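Long-range contacts in salicylic acid-binding protein 2 (Nicotiana tabacum, PDB 1XKL), which hydrolyses methyl salicylate to the plant hormone salicylic acid and methanol, a step in the signalling that activates systemic acquired resistance: residues K5-V10 / K74-G79; G16-Y21 / A170-L175; H113-V118 / A189-D194. One frame throughout, in Å; residues are numbered along the deposited sequence.

How the interactions relate
Interaction 1 belongs to the central parallel sheet and is a buried, regular ladder between two strands. Interaction 2 is buried too, but joins a loop following strand 6-10 to helix 166-175 mainly through apolar contacts, with one water bridge. The two touch: W20 of segment 16-21 lies against V10 and L9 and against V78, so sheet and loop form one continuous packing. Interaction 3 stands apart, with nearest atoms about 10 Å from interaction 1 and about 17 Å from interaction 2. Only partly buried, it joins two loops through a serine hydroxyl, a lysine and several waters, where interaction 1 relies on backbone bonds and branched side chains.

Interaction 1: K5-V10 / K74-G79; sequences KHFVLV and KVILVG
I76 lays its CD1 methyl over one face of the F7 ring, 26° off the ring normal, in a CH-pi contact whose shortest approach is 3.6 Å, from CD1 to F7 CZ. The extended isoleucine chain (chi2 166°) sets CD1 between the ring face and K5; the K5 chain crosses the isoleucine at about a right angle, and tightly, with K5 CD 3.4 Å from I76 CD1. Farther along the same face of the sheet, L9 CD2 rests on V78 CB at 3.7 Å, and V78 CG2 reaches the rim of F7 near the ring plane. On the other face, V8 and L77 lie side by side and point the same way, with V8 CG1 only 3.5 Å from L77 CD2. V8 CG2 also leans on V75, which in turn brings CG1 to the imidazole of H6.

Between these two apolar layers runs a parallel ladder. I76 N donates to H6 O at 2.8 Å, and V8 N returns a nearly straight bond (170°) to I76 O, also 2.8 Å. V78 N then reaches V8 O at 2.9 Å, and V10 N closes the series on V78 O at 2.7 Å. The buried H6 ring is bonded by T35 at NE2 and E73 at ND1, which should hold its rotation fixed, while at the partly exposed end K5 NZ bonds to A256 O and its cation sits by the ring of Y99.

The strands lie inside the parallel sheet of the alpha/beta hydrolase fold, 6-10 next to 33-36 and 75-80 next to 98-104, and G79 opens the GxSxG stretch of the nucleophile elbow, which carries the active-site S81. Helix 245-258 covers the F7, I76 and V78 face; helix 83-93 packs against V10 and L77.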
ATOM      1  N   LYS A   5     -49.154   7.159   3.262  1.00 30.57           N
ATOM      2  CA  LYS A   5     -48.465   6.951   4.537  1.00 27.72           C
ATOM      3  C   LYS A   5     -46.947   7.070   4.447  1.00 25.83           C
ATOM      4  O   LYS A   5     -46.374   7.178   3.363  1.00 27.31           O
ATOM      5  CB  LYS A   5     -48.828   5.584   5.127  1.00 27.41           C
ATOM      6  CG  LYS A   5     -50.256   5.478   5.650  1.00 30.18           C
ATOM      7  CD  LYS A   5     -50.497   4.150   6.375  1.00 30.46           C
ATOM      8  CE  LYS A   5     -51.934   4.044   6.887  1.00 30.76           C
ATOM      9  NZ  LYS A   5     -52.920   4.271   5.773  1.00 32.36           N
ATOM     10  N   HIS A   6     -46.302   7.048   5.607  1.00 24.13           N
ATOM     11  CA  HIS A   6     -44.854   7.161   5.682  1.00 22.50           C
ATOM     12  C   HIS A   6     -44.212   5.802   5.962  1.00 21.11           C
ATOM     13  O   HIS A   6     -44.395   5.228   7.033  1.00 22.57           O
ATOM     14  CB  HIS A   6     -44.476   8.158   6.780  1.00 21.00           C
ATOM     15  CG  HIS A   6     -43.019   8.491   6.823  1.00 20.43           C
ATOM     16  ND1 HIS A   6     -42.479   9.328   7.778  1.00 22.05           N
ATOM     17  CD2 HIS A   6     -41.984   8.098   6.043  1.00 20.10           C
ATOM     18  CE1 HIS A   6     -41.178   9.432   7.587  1.00 21.35           C
ATOM     19  NE2 HIS A   6     -40.850   8.696   6.540  1.00 20.80           N
ATOM     20  N   PHE A   7     -43.473   5.297   4.976  1.00 18.72           N
ATOM     21  CA  PHE A   7     -42.775   4.022   5.078  1.00 17.82           C
ATOM     22  C   PHE A   7     -41.329   4.241   5.525  1.00 17.82           C
ATOM     23  O   PHE A   7     -40.574   4.960   4.873  1.00 15.69           O
ATOM     24  CB  PHE A   7     -42.774   3.306   3.724  1.00 18.06           C
ATOM     25  CG  PHE A   7     -44.065   2.611   3.398  1.00 19.92           C
ATOM     26  CD1 PHE A   7     -44.317   1.327   3.873  1.00 21.71           C
ATOM     27  CD2 PHE A   7     -45.034   3.242   2.625  1.00 19.63           C
ATOM     28  CE1 PHE A   7     -45.520   0.678   3.583  1.00 23.63           C
ATOM     29  CE2 PHE A   7     -46.243   2.606   2.329  1.00 22.27           C
ATOM     30  CZ  PHE A   7     -46.486   1.321   2.807  1.00 22.63           C
ATOM     31  N   VAL A   8     -40.957   3.628   6.645  1.00 17.32           N
ATOM     32  CA  VAL A   8     -39.604   3.731   7.168  1.00 15.66           C
ATOM     33  C   VAL A   8     -38.947   2.394   6.895  1.00 17.05           C
ATOM     34  O   VAL A   8     -39.304   1.376   7.504  1.00 17.58           O
ATOM     35  CB  VAL A   8     -39.624   4.020   8.670  1.00 18.08           C
ATOM     36  CG1 VAL A   8     -38.217   3.953   9.241  1.00 15.92           C
ATOM     37  CG2 VAL A   8     -40.235   5.400   8.909  1.00 15.57           C
ATOM     38  N   LEU A   9     -37.991   2.399   5.970  1.00 14.10           N
ATOM     39  CA  LEU A   9     -37.303   1.180   5.571  1.00 12.32           C
ATOM     40  C   LEU A   9     -35.981   1.007   6.312  1.00 12.58           C
ATOM     41  O   LEU A   9     -35.114   1.873   6.280  1.00 12.99           O
ATOM     42  CB  LEU A   9     -37.087   1.187   4.054  1.00 10.99           C
ATOM     43  CG  LEU A   9     -38.308   1.532   3.186  1.00 12.50           C
ATOM     44  CD1 LEU A   9     -37.946   1.338   1.707  1.00 13.35           C
ATOM     45  CD2 LEU A   9     -39.490   0.634   3.551  1.00  9.37           C
ATOM     46  N   VAL A  10     -35.846  -0.132   6.976  1.00 12.08           N
ATOM     47  CA  VAL A  10     -34.663  -0.435   7.770  1.00 11.23           C
ATOM     48  C   VAL A  10     -33.939  -1.644   7.220  1.00 11.98           C
ATOM     49  O   VAL A  10     -34.450  -2.769   7.257  1.00 11.16           O
ATOM     50  CB  VAL A  10     -35.070  -0.695   9.214  1.00 13.75           C
ATOM     51  CG1 VAL A  10     -33.849  -0.815  10.102  1.00 12.64           C
ATOM     52  CG2 VAL A  10     -35.995   0.415   9.681  1.00 12.73           C
ATOM     53  N   LYS A  74     -48.067   9.016  11.935  1.00 33.72           N
ATOM     54  CA  LYS A  74     -47.652   7.646  12.189  1.00 29.70           C
ATOM     55  C   LYS A  74     -46.912   7.078  10.981  1.00 27.97           C
ATOM     56  O   LYS A  74     -47.012   7.612   9.877  1.00 26.27           O
ATOM     57  CB  LYS A  74     -48.879   6.795  12.528  1.00 28.01           C
ATOM     58  CG  LYS A  74     -49.668   7.338  13.720  1.00 27.78           C
ATOM     59  CD  LYS A  74     -50.957   6.570  13.959  1.00 28.49           C
ATOM     60  CE  LYS A  74     -50.684   5.136  14.402  1.00 28.58           C
ATOM     61  NZ  LYS A  74     -51.960   4.369  14.598  1.00 25.21           N
ATOM     62  N   VAL A  75     -46.157   6.004  11.186  1.00 24.11           N
ATOM     63  CA  VAL A  75     -45.412   5.406  10.088  1.00 21.91           C
ATOM     64  C   VAL A  75     -45.579   3.896  10.029  1.00 21.29           C
ATOM     65  O   VAL A  75     -46.176   3.284  10.910  1.00 21.52           O
ATOM     66  CB  VAL A  75     -43.896   5.698  10.201  1.00 23.01           C
ATOM     67  CG1 VAL A  75     -43.656   7.178  10.405  1.00 20.37           C
ATOM     68  CG2 VAL A  75     -43.294   4.887  11.339  1.00 21.30           C
ATOM     69  N   ILE A  76     -45.046   3.310   8.965  1.00 19.43           N
ATOM     70  CA  ILE A  76     -45.075   1.875   8.765  1.00 17.76           C
ATOM     71  C   ILE A  76     -43.612   1.463   8.715  1.00 16.45           C
ATOM     72  O   ILE A  76     -42.871   1.870   7.809  1.00 15.18           O
ATOM     73  CB  ILE A  76     -45.753   1.505   7.429  1.00 19.48           C
ATOM     74  CG1 ILE A  76     -47.201   1.995   7.434  1.00 22.12           C
ATOM     75  CG2 ILE A  76     -45.703  -0.001   7.210  1.00 18.70           C
ATOM     76  CD1 ILE A  76     -47.855   1.996   6.075  1.00 25.13           C
ATOM     77  N   LEU A  77     -43.194   0.675   9.701  1.00 14.82           N
ATOM     78  CA  LEU A  77     -41.811   0.214   9.779  1.00 14.03           C
ATOM     79  C   LEU A  77     -41.613  -1.070   8.996  1.00 16.97           C
ATOM     80  O   LEU A  77     -42.402  -2.013   9.105  1.00 19.62           O
ATOM     81  CB  LEU A  77     -41.401  -0.017  11.240  1.00 14.89           C
ATOM     82  CG  LEU A  77     -41.112   1.218  12.093  1.00 17.69           C
ATOM     83  CD1 LEU A  77     -40.842   0.815  13.532  1.00 18.24           C
ATOM     84  CD2 LEU A  77     -39.891   1.931  11.516  1.00 16.40           C
ATOM     85  N   VAL A  78     -40.564  -1.101   8.189  1.00 13.79           N
ATOM     86  CA  VAL A  78     -40.258  -2.289   7.416  1.00 12.65           C
ATOM     87  C   VAL A  78     -38.801  -2.633   7.707  1.00 13.46           C
ATOM     88  O   VAL A  78     -37.888  -1.882   7.360  1.00 12.59           O
ATOM     89  CB  VAL A  78     -40.486  -2.052   5.906  1.00 13.11           C
ATOM     90  CG1 VAL A  78     -40.217  -3.337   5.121  1.00 11.40           C
ATOM     91  CG2 VAL A  78     -41.932  -1.600   5.681  1.00  9.52           C
ATOM     92  N   GLY A  79     -38.608  -3.758   8.387  1.00 13.19           N
ATOM     93  CA  GLY A  79     -37.279  -4.197   8.746  1.00 13.06           C
ATOM     94  C   GLY A  79     -36.862  -5.438   7.996  1.00 13.10           C
ATOM     95  O   GLY A  79     -37.586  -6.431   7.939  1.00 15.77           O
TER

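Interaction 2: G16-Y21 / A170-L175; sequences GGWSWY and ALASSL
L175 and W18 share a water that links the end of one segment to the indole of the other: the water donates to L175 O at 2.7 Å and accepts from W18 NE1 at 3.1 Å. It lies at the edge of the indole, in the ring plane, where the N-H points. The same leucine also covers a face of that ring. Its CD1 sits over the centre of the five-membered ring, 18° off the normal, and comes within 3.5 Å of W18 CD2, while L175 CB lies over the same face, nearer CE2 and CZ2. Water bridge and CH-pi contact together should restrain the tilt and rotation of the indole.

W18 CG stands between its backbone N and carbonyl carbon (chi1 60°), which swings the indole out to the helix, with the opposite face turned to G16 O and S19 CB. The six-membered end then meets the preceding turn, where W18 CH2 is 3.6 Å from A172 CA and CZ3 approaches L171 CG. One branch of L171, CD2, goes to the second aromatic residue, 3.5 Å from Y21 CE2, reaching the ring obliquely. The phenol oxygen of Y21 is bound by D168, one turn earlier on this helix.

Behind the tryptophan the short 3-10 turn 17-19 is stiffened by G16 O, which accepts from both S19 N and S19 OG, the latter at 2.8 Å. L175 and Y21 also pack on their own counterparts in a neighbouring subunit. The loop continues from A13, a salicylate-binding residue after strand 6-10, and helix 166-175 probably belongs to the cap that alpha/beta hydrolases insert above the sheet; their meeting would then join core to cap, with the W18 side chain about 9 Å from the bound ligand.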
ATOM      1  N   GLY A  16     -27.309  -1.109   3.677  1.00 14.80           N
ATOM      2  CA  GLY A  16     -27.655   0.281   3.955  1.00 14.58           C
ATOM      3  C   GLY A  16     -28.920   0.738   3.241  1.00 14.76           C
ATOM      4  O   GLY A  16     -29.572  -0.054   2.567  1.00 13.15           O
ATOM      5  N   GLY A  17     -29.273   2.013   3.382  1.00 14.87           N
ATOM      6  CA  GLY A  17     -30.468   2.519   2.725  1.00 15.34           C
ATOM      7  C   GLY A  17     -30.475   2.212   1.238  1.00 15.29           C
ATOM      8  O   GLY A  17     -31.529   2.028   0.628  1.00 15.76           O
ATOM      9  N   TRP A  18     -29.285   2.144   0.652  1.00 15.65           N
ATOM     10  CA  TRP A  18     -29.162   1.865  -0.767  1.00 14.57           C
ATOM     11  C   TRP A  18     -29.868   0.580  -1.209  1.00 17.22           C
ATOM     12  O   TRP A  18     -30.329   0.492  -2.346  1.00 15.71           O
ATOM     13  CB  TRP A  18     -27.693   1.769  -1.160  1.00 14.08           C
ATOM     14  CG  TRP A  18     -26.933   0.700  -0.437  1.00 14.17           C
ATOM     15  CD1 TRP A  18     -26.183   0.848   0.697  1.00 14.70           C
ATOM     16  CD2 TRP A  18     -26.799  -0.672  -0.829  1.00 14.75           C
ATOM     17  NE1 TRP A  18     -25.581  -0.346   1.029  1.00 15.61           N
ATOM     18  CE2 TRP A  18     -25.942  -1.295   0.109  1.00 15.20           C
ATOM     19  CE3 TRP A  18     -27.316  -1.436  -1.881  1.00 15.38           C
ATOM     20  CZ2 TRP A  18     -25.589  -2.644   0.024  1.00 14.20           C
ATOM     21  CZ3 TRP A  18     -26.969  -2.779  -1.970  1.00 14.76           C
ATOM     22  CH2 TRP A  18     -26.109  -3.371  -1.021  1.00 13.98           C
ATOM     23  N   SER A  19     -29.955  -0.412  -0.322  1.00 14.89           N
ATOM     24  CA  SER A  19     -30.577  -1.672  -0.695  1.00 13.93           C
ATOM     25  C   SER A  19     -32.034  -1.530  -1.122  1.00 13.45           C
ATOM     26  O   SER A  19     -32.553  -2.360  -1.869  1.00 12.18           O
ATOM     27  CB  SER A  19     -30.441  -2.720   0.431  1.00 15.97           C
ATOM     28  OG  SER A  19     -30.957  -2.282   1.678  1.00 16.19           O
ATOM     29  N   TRP A  20     -32.685  -0.465  -0.674  1.00 12.66           N
ATOM     30  CA  TRP A  20     -34.083  -0.225  -1.012  1.00 14.15           C
ATOM     31  C   TRP A  20     -34.260   0.615  -2.273  1.00 15.12           C
ATOM     32  O   TRP A  20     -35.366   1.084  -2.550  1.00 16.13           O
ATOM     33  CB  TRP A  20     -34.779   0.495   0.143  1.00 14.63           C
ATOM     34  CG  TRP A  20     -34.644  -0.192   1.466  1.00 16.86           C
ATOM     35  CD1 TRP A  20     -33.782   0.129   2.487  1.00 17.09           C
ATOM     36  CD2 TRP A  20     -35.415  -1.305   1.926  1.00 15.52           C
ATOM     37  NE1 TRP A  20     -33.980  -0.719   3.555  1.00 12.31           N
ATOM     38  CE2 TRP A  20     -34.976  -1.606   3.236  1.00 14.45           C
ATOM     39  CE3 TRP A  20     -36.437  -2.077   1.358  1.00 14.50           C
ATOM     40  CZ2 TRP A  20     -35.529  -2.649   3.988  1.00 13.54           C
ATOM     41  CZ3 TRP A  20     -36.986  -3.118   2.107  1.00 16.85           C
ATOM     42  CH2 TRP A  20     -36.527  -3.391   3.410  1.00 13.46           C
ATOM     43  N   TYR A  21     -33.200   0.797  -3.055  1.00 14.66           N
ATOM     44  CA  TYR A  21     -33.318   1.657  -4.238  1.00 16.33           C
ATOM     45  C   TYR A  21     -34.367   1.253  -5.275  1.00 15.60           C
ATOM     46  O   TYR A  21     -34.927   2.118  -5.951  1.00 15.18           O
ATOM     47  CB  TYR A  21     -31.947   1.848  -4.908  1.00 14.87           C
ATOM     48  CG  TYR A  21     -31.513   0.739  -5.836  1.00 16.15           C
ATOM     49  CD1 TYR A  21     -31.514   0.919  -7.221  1.00 15.38           C
ATOM     50  CD2 TYR A  21     -31.073  -0.480  -5.332  1.00 15.46           C
ATOM     51  CE1 TYR A  21     -31.082  -0.089  -8.084  1.00 13.48           C
ATOM     52  CE2 TYR A  21     -30.642  -1.495  -6.183  1.00 14.76           C
ATOM     53  CZ  TYR A  21     -30.647  -1.289  -7.558  1.00 16.27           C
ATOM     54  OH  TYR A  21     -30.197  -2.295  -8.384  1.00 18.02           O
ATOM     55  N   ALA A 170     -23.022  -7.277  -7.997  1.00 18.46           N
ATOM     56  CA  ALA A 170     -21.902  -6.351  -8.192  1.00 16.53           C
ATOM     57  C   ALA A 170     -22.094  -5.120  -7.314  1.00 15.87           C
ATOM     58  O   ALA A 170     -21.140  -4.591  -6.745  1.00 16.13           O
ATOM     59  CB  ALA A 170     -21.809  -5.945  -9.651  1.00 16.28           C
ATOM     60  N   LEU A 171     -23.339  -4.670  -7.205  1.00 13.10           N
ATOM     61  CA  LEU A 171     -23.659  -3.511  -6.394  1.00 13.30           C
ATOM     62  C   LEU A 171     -23.423  -3.821  -4.916  1.00 14.56           C
ATOM     63  O   LEU A 171     -22.721  -3.078  -4.218  1.00 12.16           O
ATOM     64  CB  LEU A 171     -25.113  -3.105  -6.637  1.00 13.81           C
ATOM     65  CG  LEU A 171     -25.676  -1.913  -5.860  1.00 15.09           C
ATOM     66  CD1 LEU A 171     -24.924  -0.646  -6.214  1.00 15.10           C
ATOM     67  CD2 LEU A 171     -27.160  -1.763  -6.186  1.00 14.40           C
ATOM     68  N   ALA A 172     -23.987  -4.927  -4.436  1.00 13.28           N
ATOM     69  CA  ALA A 172     -23.810  -5.294  -3.030  1.00 14.00           C
ATOM     70  C   ALA A 172     -22.337  -5.468  -2.673  1.00 14.16           C
ATOM     71  O   ALA A 172     -21.890  -5.004  -1.627  1.00 15.21           O
ATOM     72  CB  ALA A 172     -24.577  -6.583  -2.714  1.00 12.62           C
ATOM     73  N   SER A 173     -21.583  -6.133  -3.541  1.00 15.50           N
ATOM     74  CA  SER A 173     -20.176  -6.362  -3.270  1.00 18.55           C
ATOM     75  C   SER A 173     -19.369  -5.082  -3.087  1.00 19.30           C
ATOM     76  O   SER A 173     -18.414  -5.052  -2.312  1.00 19.55           O
ATOM     77  CB  SER A 173     -19.552  -7.213  -4.374  1.00 19.94           C
ATOM     78  OG  SER A 173     -20.050  -8.537  -4.327  1.00 24.45           O
ATOM     79  N   SER A 174     -19.747  -4.018  -3.783  1.00 19.75           N
ATOM     80  CA  SER A 174     -19.011  -2.766  -3.658  1.00 18.19           C
ATOM     81  C   SER A 174     -19.531  -1.873  -2.537  1.00 17.33           C
ATOM     82  O   SER A 174     -18.959  -0.820  -2.277  1.00 19.20           O
ATOM     83  CB  SER A 174     -19.070  -1.983  -4.967  1.00 18.03           C
ATOM     84  OG  SER A 174     -20.380  -1.497  -5.182  1.00 19.47           O
ATOM     85  N   LEU A 175     -20.607  -2.277  -1.865  1.00 14.65           N
ATOM     86  CA  LEU A 175     -21.156  -1.441  -0.802  1.00 12.66           C
ATOM     87  C   LEU A 175     -21.256  -2.075   0.576  1.00 12.27           C
ATOM     88  O   LEU A 175     -21.425  -1.364   1.567  1.00 12.81           O
ATOM     89  CB  LEU A 175     -22.537  -0.932  -1.204  1.00 11.76           C
ATOM     90  CG  LEU A 175     -22.573   0.055  -2.375  1.00 13.47           C
ATOM     91  CD1 LEU A 175     -24.022   0.326  -2.782  1.00 11.47           C
ATOM     92  CD2 LEU A 175     -21.880   1.341  -1.962  1.00 10.47           C
TER
HETATM   93  O   HOH W   1     -23.434  -0.610   3.209  1.00 20.45           O

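Interaction 3: H113-V118 / A189-D194; sequences HNSSFV and AKYFTD
S115 and K190 bring their CA atoms to 5.7 Å where a type I beta turn, N114 to F117, leads into helix 117-124 and faces the irregular loop 189-194. In this alpha/beta hydrolase both pieces lie in the long connection between sheet strands 98-104 and 202-207, and they hold its two ends together away from the annotated sites.

The S115 hydroxyl does most of the work. With OG beside the backbone N (chi1 -58°), it donates to A189 O at 2.9 Å, in the carbonyl plane and on a lone pair. It accepts in return from Y191 N at 3.2 Å, with 158° at the hydrogen, and from a water 2.7 Å from OG. Three bonds thus grip one buried oxygen. That water also accepts from F192 N at 2.6 Å, from K190 NZ and, weakly, from Y191 N, so it ties the serine to residues 190-192. A second water accepts from S115 N and gives a weak bond to A189 O.

Apolar cover is slight: F192 CE2 approaches S115 CB at 4.1 Å, its ring carrying Y191 CB over one face and resting on M85 and L89 of helix 83-93. K190 is exposed, yet its chain, bent at chi2 and chi4, doubles back toward the turn. Its ammonium is hydrogen-bonded to S111 O, a carbonyl that satisfies one of its N-H groups, and the bend brings K190 CE within 3.3 Å of H113 O.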
ATOM      1  N   HIS A 113     -38.346 -14.011  26.100  1.00 21.90           N
ATOM      2  CA  HIS A 113     -36.966 -14.500  26.196  1.00 23.41           C
ATOM      3  C   HIS A 113     -35.909 -13.400  26.183  1.00 23.15           C
ATOM      4  O   HIS A 113     -36.229 -12.217  26.100  1.00 21.25           O
ATOM      5  CB  HIS A 113     -36.677 -15.479  25.057  1.00 23.41           C
ATOM      6  CG  HIS A 113     -37.675 -16.589  24.946  1.00 26.93           C
ATOM      7  ND1 HIS A 113     -38.918 -16.416  24.378  1.00 26.94           N
ATOM      8  CD2 HIS A 113     -37.626 -17.878  25.362  1.00 27.32           C
ATOM      9  CE1 HIS A 113     -39.595 -17.550  24.449  1.00 28.66           C
ATOM     10  NE2 HIS A 113     -38.835 -18.451  25.042  1.00 29.32           N
ATOM     11  N   ASN A 114     -34.645 -13.804  26.298  1.00 23.41           N
ATOM     12  CA  ASN A 114     -33.532 -12.863  26.254  1.00 24.48           C
ATOM     13  C   ASN A 114     -33.593 -12.194  24.884  1.00 22.32           C
ATOM     14  O   ASN A 114     -34.010 -12.813  23.908  1.00 20.45           O
ATOM     15  CB  ASN A 114     -32.199 -13.601  26.403  1.00 29.99           C
ATOM     16  CG  ASN A 114     -31.980 -14.136  27.806  1.00 35.57           C
ATOM     17  OD1 ASN A 114     -32.799 -14.901  28.331  1.00 38.64           O
ATOM     18  ND2 ASN A 114     -30.871 -13.736  28.426  1.00 38.09           N
ATOM     19  N   SER A 115     -33.174 -10.937  24.809  1.00 20.24           N
ATOM     20  CA  SER A 115     -33.219 -10.207  23.549  1.00 18.97           C
ATOM     21  C   SER A 115     -32.471 -10.901  22.416  1.00 18.50           C
ATOM     22  O   SER A 115     -32.792 -10.705  21.240  1.00 19.54           O
ATOM     23  CB  SER A 115     -32.689  -8.796  23.760  1.00 19.49           C
ATOM     24  OG  SER A 115     -33.466  -8.139  24.752  1.00 23.52           O
ATOM     25  N   SER A 116     -31.484 -11.721  22.770  1.00 17.91           N
ATOM     26  CA  SER A 116     -30.702 -12.451  21.777  1.00 17.59           C
ATOM     27  C   SER A 116     -31.354 -13.775  21.381  1.00 16.63           C
ATOM     28  O   SER A 116     -30.852 -14.483  20.512  1.00 17.62           O
ATOM     29  CB  SER A 116     -29.283 -12.710  22.301  1.00 20.50           C
ATOM     30  OG  SER A 116     -29.288 -13.546  23.449  1.00 23.73           O
ATOM     31  N   PHE A 117     -32.491 -14.098  21.994  1.00 16.58           N
ATOM     32  CA  PHE A 117     -33.189 -15.351  21.705  1.00 14.89           C
ATOM     33  C   PHE A 117     -33.224 -15.772  20.235  1.00 15.72           C
ATOM     34  O   PHE A 117     -32.698 -16.835  19.884  1.00 14.55           O
ATOM     35  CB  PHE A 117     -34.621 -15.294  22.249  1.00 17.57           C
ATOM     36  CG  PHE A 117     -35.380 -16.595  22.122  1.00 19.18           C
ATOM     37  CD1 PHE A 117     -34.869 -17.775  22.655  1.00 20.05           C
ATOM     38  CD2 PHE A 117     -36.620 -16.629  21.493  1.00 20.67           C
ATOM     39  CE1 PHE A 117     -35.582 -18.970  22.565  1.00 19.67           C
ATOM     40  CE2 PHE A 117     -37.342 -17.819  21.396  1.00 20.61           C
ATOM     41  CZ  PHE A 117     -36.820 -18.989  21.935  1.00 19.03           C
ATOM     42  N   VAL A 118     -33.833 -14.965  19.362  1.00 15.32           N
ATOM     43  CA  VAL A 118     -33.916 -15.361  17.956  1.00 14.33           C
ATOM     44  C   VAL A 118     -32.563 -15.494  17.276  1.00 14.02           C
ATOM     45  O   VAL A 118     -32.408 -16.306  16.366  1.00 14.28           O
ATOM     46  CB  VAL A 118     -34.830 -14.408  17.126  1.00 16.16           C
ATOM     47  CG1 VAL A 118     -36.219 -14.391  17.734  1.00 18.75           C
ATOM     48  CG2 VAL A 118     -34.246 -12.992  17.060  1.00 15.88           C
ATOM     49  N   ALA A 189     -28.786  -7.439  27.927  1.00 33.60           N
ATOM     50  CA  ALA A 189     -29.629  -6.250  27.912  1.00 32.96           C
ATOM     51  C   ALA A 189     -31.052  -6.606  27.481  1.00 31.77           C
ATOM     52  O   ALA A 189     -31.271  -7.065  26.360  1.00 33.93           O
ATOM     53  CB  ALA A 189     -29.035  -5.204  26.965  1.00 32.28           C
ATOM     54  N   LYS A 190     -32.014  -6.399  28.378  1.00 30.50           N
ATOM     55  CA  LYS A 190     -33.413  -6.685  28.081  1.00 28.71           C
ATOM     56  C   LYS A 190     -34.014  -5.414  27.496  1.00 29.76           C
ATOM     57  O   LYS A 190     -34.101  -4.385  28.171  1.00 31.92           O
ATOM     58  CB  LYS A 190     -34.163  -7.079  29.352  1.00 26.24           C
ATOM     59  CG  LYS A 190     -35.522  -7.717  29.103  1.00 25.70           C
ATOM     60  CD  LYS A 190     -35.376  -9.040  28.362  1.00 21.87           C
ATOM     61  CE  LYS A 190     -36.725  -9.721  28.210  1.00 21.04           C
ATOM     62  NZ  LYS A 190     -37.680  -8.802  27.522  1.00 15.21           N
ATOM     63  N   TYR A 191     -34.449  -5.494  26.243  1.00 29.50           N
ATOM     64  CA  TYR A 191     -34.990  -4.332  25.549  1.00 30.82           C
ATOM     65  C   TYR A 191     -36.502  -4.219  25.368  1.00 30.48           C
ATOM     66  O   TYR A 191     -37.110  -3.201  25.703  1.00 33.81           O
ATOM     67  CB  TYR A 191     -34.353  -4.243  24.163  1.00 32.47           C
ATOM     68  CG  TYR A 191     -32.915  -3.785  24.129  1.00 34.30           C
ATOM     69  CD1 TYR A 191     -32.571  -2.478  24.471  1.00 36.46           C
ATOM     70  CD2 TYR A 191     -31.906  -4.631  23.672  1.00 35.28           C
ATOM     71  CE1 TYR A 191     -31.256  -2.021  24.346  1.00 37.01           C
ATOM     72  CE2 TYR A 191     -30.591  -4.185  23.544  1.00 36.24           C
ATOM     73  CZ  TYR A 191     -30.274  -2.880  23.876  1.00 36.85           C
ATOM     74  OH  TYR A 191     -28.984  -2.434  23.698  1.00 36.85           O
ATOM     75  N   PHE A 192     -37.092  -5.269  24.821  1.00 27.33           N
ATOM     76  CA  PHE A 192     -38.509  -5.294  24.495  1.00 24.39           C
ATOM     77  C   PHE A 192     -39.443  -5.830  25.567  1.00 25.05           C
ATOM     78  O   PHE A 192     -39.113  -6.780  26.270  1.00 25.69           O
ATOM     79  CB  PHE A 192     -38.668  -6.112  23.221  1.00 21.53           C
ATOM     80  CG  PHE A 192     -37.460  -6.062  22.336  1.00 20.39           C
ATOM     81  CD1 PHE A 192     -37.100  -4.872  21.706  1.00 18.85           C
ATOM     82  CD2 PHE A 192     -36.678  -7.192  22.137  1.00 16.50           C
ATOM     83  CE1 PHE A 192     -35.970  -4.803  20.899  1.00 18.15           C
ATOM     84  CE2 PHE A 192     -35.542  -7.138  21.332  1.00 20.10           C
ATOM     85  CZ  PHE A 192     -35.191  -5.939  20.704  1.00 18.15           C
ATOM     86  N   THR A 193     -40.618  -5.215  25.673  1.00 25.07           N
ATOM     87  CA  THR A 193     -41.624  -5.632  26.641  1.00 26.96           C
ATOM     88  C   THR A 193     -42.957  -5.802  25.917  1.00 27.59           C
ATOM     89  O   THR A 193     -43.182  -5.208  24.863  1.00 26.98           O
ATOM     90  CB  THR A 193     -41.794  -4.596  27.766  1.00 26.76           C
ATOM     91  OG1 THR A 193     -42.381  -3.405  27.232  1.00 27.26           O
ATOM     92  CG2 THR A 193     -40.441  -4.256  28.385  1.00 24.99           C
ATOM     93  N   ASP A 194     -43.834  -6.618  26.487  1.00 29.11           N
ATOM     94  CA  ASP A 194     -45.143  -6.888  25.903  1.00 29.49           C
ATOM     95  C   ASP A 194     -46.013  -5.634  25.897  1.00 29.04           C
ATOM     96  O   ASP A 194     -46.757  -5.376  24.951  1.00 28.05           O
ATOM     97  CB  ASP A 194     -45.838  -7.981  26.711  1.00 33.39           C
ATOM     98  CG  ASP A 194     -47.108  -8.480  26.055  1.00 35.41           C
ATOM     99  OD1 ASP A 194     -47.967  -9.012  26.790  1.00 40.02           O
ATOM    100  OD2 ASP A 194     -47.244  -8.360  24.822  1.00 35.44           O
TER
HETATM  101  O   HOH W   2     -36.508  -9.981  24.690  1.00 20.22           O
HETATM  102  O   HOH W   3     -31.644 -10.006  27.232  1.00 23.02           O
HETATM  103  O   HOH W   4     -36.113  -7.624  25.219  1.00 26.68           O